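Local coordinates for protein TRAP-type C4-dicarboxylate:H+ symport system substrate-binding component DctP (Shewanella oneidensis, PDB 4MX6) that probably captures C4-dicarboxylates such as succinate in the periplasm and delivers them to a TRAP-type proton symport system for uptake, at residues Lys57-Glu60 with Leu61-Arg65; Leu91-Asp94 with Val95-Val98; Lys256-Ala260 with Asp261-Val265. All coordinates share one frame; numbering follows the deposited sequence.

Contact 1 lies within one helix, 50-65, whereas contacts 2 and 3 each lie where a helix has ended: contact 2 in the turn after helix 86-91, contact 3 in the link from helix 252-257 into helix 260-295. Contacts 1 and 2 are partly buried and meet through the rings of Phe58 and Phe97; contact 3 is mostly at the surface and reaches contact 1 where Arg65 packs on Val265. Contacts 1 and 3 both pack against strand 70-75. Residues 57-65 combine a hydrophobic face with a salt bridge, residues 91-98 join their side chains by one amide-to-amide bond at a Schellman turn, and residues 256-265 fold an arginine back over a helix start.

Contact 1 of 3, residues Lys57-Glu60 with Leu61-Arg65; sequences KFKE and LVEQR
Phe58 and Val62, one helical turn apart, form the tight side of this contact: methyl CG2 of Val62 sits over one face of the phenyl ring, 4.0 Å from the centroid of the Phe58 ring and 28° off the ring normal, a CH-pi contact. Its closest ring atom is CE1 of Phe58, 3.6 Å from Val62 CG2. The Phe58 ring gets there because CG is anti to the backbone N (chi1 176°), and it goes on to meet Phe97 edge-to-face. The backbone carries the regular i to i+4 hydrogen bonds, including Val62 N to Phe58 O at 2.9 Å. On the neighbouring flank, Lys59 and Glu63 make a salt bridge. The lysine is extended until its last torsion, where a bend (chi4 62°) turns NZ onto the carboxylate, 3.0 Å from Glu63 OE2 and on the syn lone pair of that oxygen; the bond to the other oxygen is weak. Both ends have further partners in strand 70-75, Lys59 NZ at the carbonyl of Val72 and Glu63 OE2 at Thr71 OG1 and the amide of Val72, which should hold the pair in place. The solvent side is looser. There one water gathers three side chains, accepting from Lys57 NZ at 2.9 Å and from NE2 of Gln64, and donating to Glu60 OE1 at 2.8 Å. Between this water and the packed side, Leu61 lays CD2 against the chain of Lys57, 3.9 Å from its CE. With Phe58 and Lys57 touching helix 260-295, and Val62 resting on Tyr70 and Val72, the arrangement is that of an amphipathic helix in a beta-alpha-beta unit, here strand 37-42, helix 50-65 and strand 70-75.

Contact 2 of 3, residues Leu91-Asp94 with Val95-Val98; sequences LLND and VQFV
Asn93 and Gln96 meet amide to amide, their planes almost perpendicular at 89°. The donor is NE2 of Gln96, and the bond to OD1 of Asn93 is short and nearly straight, 2.9 Å with an N-H...O angle of 177°. It is lopsided in orientation, however: OD1 lies in the plane of the glutamine amide, whereas NE2 stands above the plane of the asparagine carbonyl, 67° out of it, and so misses its lone pairs. The glutamine can turn back on the residues before it because its chain bends at chi2. Asn93 contributes with CG anti to its backbone N, which carries OD1 round to the glutamine. A water donates to the same OD1 at 2.8 Å and also lies 3.0 Å from Val95 O, although other acceptors compete for its protons. The far end of the glutamine amide is held too, since OE1 of Gln96 accepts from the backbone N of Lys40. Asn93 itself has positive phi and closes helix 86-91 in a Schellman motif. Beyond this turn the chain joins strand 37-42 through backbone bonds of Gln96 and Phe97 to Lys40, and Val98 is backbone hydrogen-bonded to Val249 of strand 243-251. Val95 packs back on Ala89 and Leu90 of helix 86-91, while Phe254 of helix 252-257 touches both Asn93 and Gln96.

Contact 3 of 3, residues Lys256-Ala260 with Asp261-Val265; sequences KSLPA and DKRKV
Arg263 folds back over the start of its own helix, with Leu258 and Ala260 along its path. Its CB lies 3.9 Å from Leu258 CB, and the guanidinium is turned so that the backbone N of Ala260 is over one face while the carbonyl oxygen of Lys256 is at the edge, in plane. The chain runs out with CG anti to the backbone N and then bends at chi3 (-53°), which swings the head toward the preceding helix. NH2 of Arg263 comes within 2.8 Å of Leu258 O, but the angle is too poor for a hydrogen bond. Water links the rest: one donates to Lys256 O and accepts weakly from NH2 of Arg263, and another joins Ala260 O to Arg263 NH1, again weakly on the arginine side. Nearby, CG of Pro259 meets CG of Lys262 at 3.6 Å. Further out, Arg263 NE donates to the carbonyl of Trp255, whose ring also takes the guanidinium in a cation-pi contact; together these should fix the direction of the head. Pro259 is the N-cap, and Pro259 O accepts from Arg263 N at 2.9 Å in the first helical turn. The corner thus turns the chain from helix 252-257 into the long helix 260-295, with Leu258, Pro259 and Lys262 against Tyr70 of strand 70-75, and Lys262 NZ salt-bridged to Glu69 just ahead of that strand.

Contact 1 of 3, residues Lys57-Glu60 with Leu61-Arg65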
loop_
_atom_site.group_PDB
_atom_site.type_symbol
_atom_site.label_atom_id
_atom_site.label_comp_id
_atom_site.label_asym_id
_atom_site.label_seq_id
_atom_site.Cartn_x
_atom_site.Cartn_y
_atom_site.Cartn_z
ATOM N N LYS A 57 16.450 -4.357 -5.856
ATOM C CA LYS A 57 16.644 -5.534 -6.698
ATOM C C LYS A 57 16.505 -5.161 -8.172
ATOM O O LYS A 57 17.278 -5.621 -9.020
ATOM C CB LYS A 57 15.648 -6.634 -6.315
ATOM C CG LYS A 57 15.795 -7.927 -7.109
ATOM C CD LYS A 57 17.151 -8.593 -6.893
ATOM C CE LYS A 57 17.204 -9.980 -7.501
ATOM N NZ LYS A 57 18.489 -10.655 -7.224
ATOM N N PHE A 58 15.533 -4.312 -8.485
ATOM C CA PHE A 58 15.339 -3.838 -9.855
ATOM C C PHE A 58 16.597 -3.114 -10.342
ATOM O O PHE A 58 17.089 -3.376 -11.448
ATOM C CB PHE A 58 14.089 -2.961 -9.908
ATOM C CG PHE A 58 13.824 -2.317 -11.248
ATOM C CD1 PHE A 58 13.620 -3.070 -12.393
ATOM C CD2 PHE A 58 13.712 -0.947 -11.333
ATOM C CE1 PHE A 58 13.355 -2.459 -13.590
ATOM C CE2 PHE A 58 13.434 -0.338 -12.538
ATOM C CZ PHE A 58 13.257 -1.096 -13.661
ATOM N N LYS A 59 17.148 -2.230 -9.513
ATOM C CA LYS A 59 18.413 -1.572 -9.819
ATOM C C LYS A 59 19.513 -2.585 -10.109
ATOM O O LYS A 59 20.236 -2.457 -11.097
ATOM C CB LYS A 59 18.816 -0.682 -8.644
ATOM C CG LYS A 59 20.215 -0.092 -8.738
ATOM C CD LYS A 59 20.548 0.718 -7.498
ATOM C CE LYS A 59 21.950 1.309 -7.535
ATOM N NZ LYS A 59 22.115 2.255 -8.659
ATOM N N GLU A 60 19.658 -3.579 -9.241
ATOM C CA GLU A 60 20.716 -4.567 -9.381
ATOM C C GLU A 60 20.578 -5.336 -10.688
ATOM O O GLU A 60 21.551 -5.509 -11.425
ATOM C CB GLU A 60 20.701 -5.524 -8.184
ATOM C CG GLU A 60 21.159 -4.860 -6.899
ATOM C CD GLU A 60 20.864 -5.654 -5.645
ATOM O OE1 GLU A 60 20.601 -6.859 -5.778
ATOM O OE2 GLU A 60 20.922 -5.061 -4.535
ATOM N N LEU A 61 19.360 -5.767 -10.998
ATOM C CA LEU A 61 19.140 -6.574 -12.192
ATOM C C LEU A 61 19.340 -5.759 -13.461
ATOM O O LEU A 61 19.913 -6.257 -14.435
ATOM C CB LEU A 61 17.759 -7.228 -12.182
ATOM C CG LEU A 61 17.550 -8.271 -11.089
ATOM C CD1 LEU A 61 16.182 -8.875 -11.289
ATOM C CD2 LEU A 61 18.618 -9.339 -11.123
ATOM N N VAL A 62 18.864 -4.515 -13.482
ATOM C CA VAL A 62 19.043 -3.703 -14.682
ATOM C C VAL A 62 20.526 -3.459 -14.921
ATOM O O VAL A 62 21.019 -3.565 -16.049
ATOM C CB VAL A 62 18.271 -2.361 -14.579
ATOM C CG1 VAL A 62 18.701 -1.390 -15.680
ATOM C CG2 VAL A 62 16.767 -2.605 -14.644
ATOM N N GLU A 63 21.254 -3.133 -13.868
ATOM C CA GLU A 63 22.642 -2.766 -14.056
ATOM C C GLU A 63 23.496 -3.993 -14.399
ATOM O O GLU A 63 24.496 -3.863 -15.094
ATOM C CB GLU A 63 23.124 -1.943 -12.857
ATOM C CG GLU A 63 22.437 -0.563 -12.887
ATOM C CD GLU A 63 22.337 0.119 -11.550
ATOM O OE1 GLU A 63 22.484 -0.565 -10.518
ATOM O OE2 GLU A 63 22.147 1.359 -11.521
ATOM N N GLN A 64 23.089 -5.179 -13.942
ATOM C CA GLN A 64 23.736 -6.422 -14.347
ATOM C C GLN A 64 23.493 -6.780 -15.800
ATOM O O GLN A 64 24.401 -7.246 -16.477
ATOM C CB GLN A 64 23.216 -7.581 -13.518
ATOM C CG GLN A 64 23.685 -7.556 -12.088
ATOM C CD GLN A 64 22.808 -8.401 -11.194
ATOM O OE1 GLN A 64 22.258 -9.414 -11.625
ATOM N NE2 GLN A 64 22.657 -7.985 -9.950
ATOM N N ARG A 65 22.259 -6.594 -16.268
ATOM C CA ARG A 65 21.835 -7.107 -17.568
ATOM C C ARG A 65 21.999 -6.107 -18.700
ATOM O O ARG A 65 22.094 -6.516 -19.861
ATOM C CB ARG A 65 20.391 -7.611 -17.488
ATOM C CG ARG A 65 20.243 -8.714 -16.463
ATOM C CD ARG A 65 18.804 -9.139 -16.221
ATOM N NE ARG A 65 18.768 -10.167 -15.188
ATOM C CZ ARG A 65 17.677 -10.796 -14.768
ATOM N NH1 ARG A 65 16.484 -10.504 -15.273
ATOM N NH2 ARG A 65 17.784 -11.723 -13.824
HETATM O O HOH W 1 20.801 -8.966 -7.663
#

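Contact 2 of 3, residues Leu91-Asp94 with Val95-Val98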
loop_
_atom_site.group_PDB
_atom_site.type_symbol
_atom_site.label_atom_id
_atom_site.label_comp_id
_atom_site.label_asym_id
_atom_site.label_seq_id
_atom_site.Cartn_x
_atom_site.Cartn_y
_atom_site.Cartn_z
ATOM N N LEU A 91 4.139 11.598 -14.489
ATOM C CA LEU A 91 3.556 12.010 -15.766
ATOM C C LEU A 91 4.362 13.106 -16.454
ATOM O O LEU A 91 4.322 13.223 -17.676
ATOM C CB LEU A 91 2.085 12.409 -15.590
ATOM C CG LEU A 91 1.196 11.193 -15.296
ATOM C CD1 LEU A 91 -0.189 11.616 -14.853
ATOM C CD2 LEU A 91 1.105 10.270 -16.515
ATOM N N LEU A 92 5.108 13.887 -15.683
ATOM C CA LEU A 92 6.060 14.841 -16.239
ATOM C C LEU A 92 7.370 14.195 -16.702
ATOM O O LEU A 92 8.202 14.861 -17.310
ATOM C CB LEU A 92 6.397 15.910 -15.204
ATOM C CG LEU A 92 5.276 16.863 -14.781
ATOM C CD1 LEU A 92 5.783 17.775 -13.672
ATOM C CD2 LEU A 92 4.757 17.688 -15.950
ATOM N N ASN A 93 7.540 12.908 -16.424
ATOM C CA ASN A 93 8.798 12.195 -16.656
ATOM C C ASN A 93 9.954 12.742 -15.815
ATOM O O ASN A 93 11.121 12.635 -16.214
ATOM C CB ASN A 93 9.154 12.119 -18.145
ATOM C CG ASN A 93 10.080 10.952 -18.462
ATOM O OD1 ASN A 93 9.995 9.883 -17.864
ATOM N ND2 ASN A 93 10.984 11.160 -19.408
ATOM N N ASP A 94 9.627 13.278 -14.633
ATOM C CA ASP A 94 10.648 13.611 -13.643
ATOM C C ASP A 94 11.049 12.389 -12.814
ATOM O O ASP A 94 12.038 12.431 -12.090
ATOM C CB ASP A 94 10.153 14.726 -12.734
ATOM C CG ASP A 94 10.182 16.081 -13.401
ATOM O OD1 ASP A 94 10.965 16.270 -14.364
ATOM O OD2 ASP A 94 9.450 16.978 -12.917
ATOM N N VAL A 95 10.272 11.313 -12.927
ATOM C CA VAL A 95 10.601 10.016 -12.338
ATOM C C VAL A 95 10.007 8.991 -13.311
ATOM O O VAL A 95 9.028 9.300 -13.987
ATOM C CB VAL A 95 10.049 9.887 -10.873
ATOM C CG1 VAL A 95 8.526 9.949 -10.820
ATOM C CG2 VAL A 95 10.559 8.643 -10.192
ATOM N N GLN A 96 10.599 7.804 -13.388
ATOM C CA GLN A 96 10.213 6.808 -14.384
ATOM C C GLN A 96 9.414 5.638 -13.791
ATOM O O GLN A 96 8.606 5.037 -14.495
ATOM C CB GLN A 96 11.459 6.294 -15.117
ATOM C CG GLN A 96 12.015 7.302 -16.115
ATOM C CD GLN A 96 12.603 8.538 -15.458
ATOM O OE1 GLN A 96 13.482 8.447 -14.595
ATOM N NE2 GLN A 96 12.130 9.706 -15.871
ATOM N N PHE A 97 9.639 5.312 -12.519
ATOM C CA PHE A 97 8.876 4.278 -11.818
ATOM C C PHE A 97 8.514 4.757 -10.427
ATOM O O PHE A 97 9.350 5.318 -9.731
ATOM C CB PHE A 97 9.661 2.954 -11.705
ATOM C CG PHE A 97 9.952 2.318 -13.034
ATOM C CD1 PHE A 97 9.047 1.475 -13.650
ATOM C CD2 PHE A 97 11.131 2.605 -13.704
ATOM C CE1 PHE A 97 9.331 0.910 -14.896
ATOM C CE2 PHE A 97 11.397 2.053 -14.947
ATOM C CZ PHE A 97 10.493 1.221 -15.529
ATOM N N VAL A 98 7.262 4.521 -10.053
ATOM C CA VAL A 98 6.802 4.675 -8.679
ATOM C C VAL A 98 5.923 3.465 -8.352
ATOM O O VAL A 98 5.530 2.712 -9.256
ATOM C CB VAL A 98 6.048 6.010 -8.451
ATOM C CG1 VAL A 98 7.009 7.189 -8.629
ATOM C CG2 VAL A 98 4.846 6.153 -9.382
HETATM O O HOH W 2 7.947 8.473 -16.644
#

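Contact 3 of 3, residues Lys256-Ala260 with Asp261-Val265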
loop_
_atom_site.group_PDB
_atom_site.type_symbol
_atom_site.label_atom_id
_atom_site.label_comp_id
_atom_site.label_asym_id
_atom_site.label_seq_id
_atom_site.Cartn_x
_atom_site.Cartn_y
_atom_site.Cartn_z
ATOM N N LYS A 256 6.896 3.922 -23.842
ATOM C CA LYS A 256 6.948 3.931 -25.304
ATOM C C LYS A 256 8.280 4.449 -25.848
ATOM O O LYS A 256 8.647 4.130 -26.978
ATOM C CB LYS A 256 5.795 4.761 -25.871
ATOM C CG LYS A 256 4.462 4.043 -25.795
ATOM C CD LYS A 256 3.306 4.886 -26.306
ATOM C CE LYS A 256 2.002 4.094 -26.272
ATOM N NZ LYS A 256 0.808 4.942 -26.536
ATOM N N SER A 257 9.011 5.233 -25.058
ATOM C CA SER A 257 10.276 5.823 -25.515
ATOM C C SER A 257 11.415 4.807 -25.529
ATOM O O SER A 257 12.474 5.065 -26.111
ATOM C CB SER A 257 10.665 7.019 -24.640
ATOM O OG SER A 257 11.254 6.628 -23.411
ATOM N N LEU A 258 11.214 3.664 -24.887
ATOM C CA LEU A 258 12.240 2.627 -24.868
ATOM C C LEU A 258 12.232 1.806 -26.153
ATOM O O LEU A 258 11.167 1.520 -26.702
ATOM C CB LEU A 258 12.006 1.674 -23.702
ATOM C CG LEU A 258 12.147 2.273 -22.305
ATOM C CD1 LEU A 258 11.599 1.321 -21.258
ATOM C CD2 LEU A 258 13.600 2.587 -22.016
ATOM N N PRO A 259 13.418 1.406 -26.633
ATOM C CA PRO A 259 13.403 0.440 -27.735
ATOM C C PRO A 259 12.813 -0.874 -27.240
ATOM O O PRO A 259 12.969 -1.235 -26.073
ATOM C CB PRO A 259 14.880 0.292 -28.130
ATOM C CG PRO A 259 15.665 0.951 -27.091
ATOM C CD PRO A 259 14.778 1.725 -26.170
ATOM N N ALA A 260 12.126 -1.592 -28.116
ATOM C CA ALA A 260 11.343 -2.742 -27.672
ATOM C C ALA A 260 12.173 -3.832 -26.996
ATOM O O ALA A 260 11.715 -4.467 -26.031
ATOM C CB ALA A 260 10.566 -3.319 -28.843
ATOM N N ASP A 261 13.394 -4.049 -27.480
ATOM C CA ASP A 261 14.231 -5.091 -26.902
ATOM C C ASP A 261 14.703 -4.720 -25.493
ATOM O O ASP A 261 14.657 -5.550 -24.579
ATOM C CB ASP A 261 15.393 -5.520 -27.835
ATOM C CG ASP A 261 16.075 -4.358 -28.572
ATOM O OD1 ASP A 261 16.066 -3.203 -28.094
ATOM O OD2 ASP A 261 16.632 -4.634 -29.669
ATOM N N LYS A 262 15.077 -3.463 -25.298
ATOM C CA LYS A 262 15.496 -2.998 -23.986
ATOM C C LYS A 262 14.306 -2.983 -23.028
ATOM O O LYS A 262 14.441 -3.340 -21.853
ATOM C CB LYS A 262 16.125 -1.603 -24.082
ATOM C CG LYS A 262 17.275 -1.494 -25.063
ATOM C CD LYS A 262 18.347 -2.500 -24.780
ATOM C CE LYS A 262 19.325 -2.595 -25.944
ATOM N NZ LYS A 262 20.399 -3.595 -25.673
ATOM N N ARG A 263 13.147 -2.560 -23.524
ATOM C CA ARG A 263 11.934 -2.558 -22.716
ATOM C C ARG A 263 11.658 -3.965 -22.181
ATOM O O ARG A 263 11.288 -4.130 -21.022
ATOM C CB ARG A 263 10.738 -2.053 -23.527
ATOM C CG ARG A 263 9.483 -1.906 -22.675
ATOM C CD ARG A 263 8.229 -1.580 -23.474
ATOM N NE ARG A 263 8.391 -0.417 -24.346
ATOM C CZ ARG A 263 8.303 -0.410 -25.675
ATOM N NH1 ARG A 263 8.040 -1.507 -26.381
ATOM N NH2 ARG A 263 8.480 0.732 -26.305
ATOM N N LYS A 264 11.818 -4.978 -23.029
ATOM C CA LYS A 264 11.567 -6.348 -22.609
ATOM C C LYS A 264 12.505 -6.791 -21.486
ATOM O O LYS A 264 12.075 -7.425 -20.528
ATOM C CB LYS A 264 11.689 -7.281 -23.808
ATOM C CG LYS A 264 11.404 -8.723 -23.484
ATOM C CD LYS A 264 11.399 -9.575 -24.732
ATOM C CE LYS A 264 11.021 -11.002 -24.406
ATOM N NZ LYS A 264 10.938 -11.809 -25.625
ATOM N N VAL A 265 13.779 -6.441 -21.580
ATOM C CA VAL A 265 14.736 -6.760 -20.525
ATOM C C VAL A 265 14.364 -6.042 -19.215
ATOM O O VAL A 265 14.383 -6.642 -18.124
ATOM C CB VAL A 265 16.172 -6.386 -20.953
ATOM C CG1 VAL A 265 17.157 -6.632 -19.825
ATOM C CG2 VAL A 265 16.588 -7.183 -22.182
HETATM O O HOH W 3 7.487 2.796 -28.747
HETATM O O HOH W 4 9.003 -4.686 -25.346
#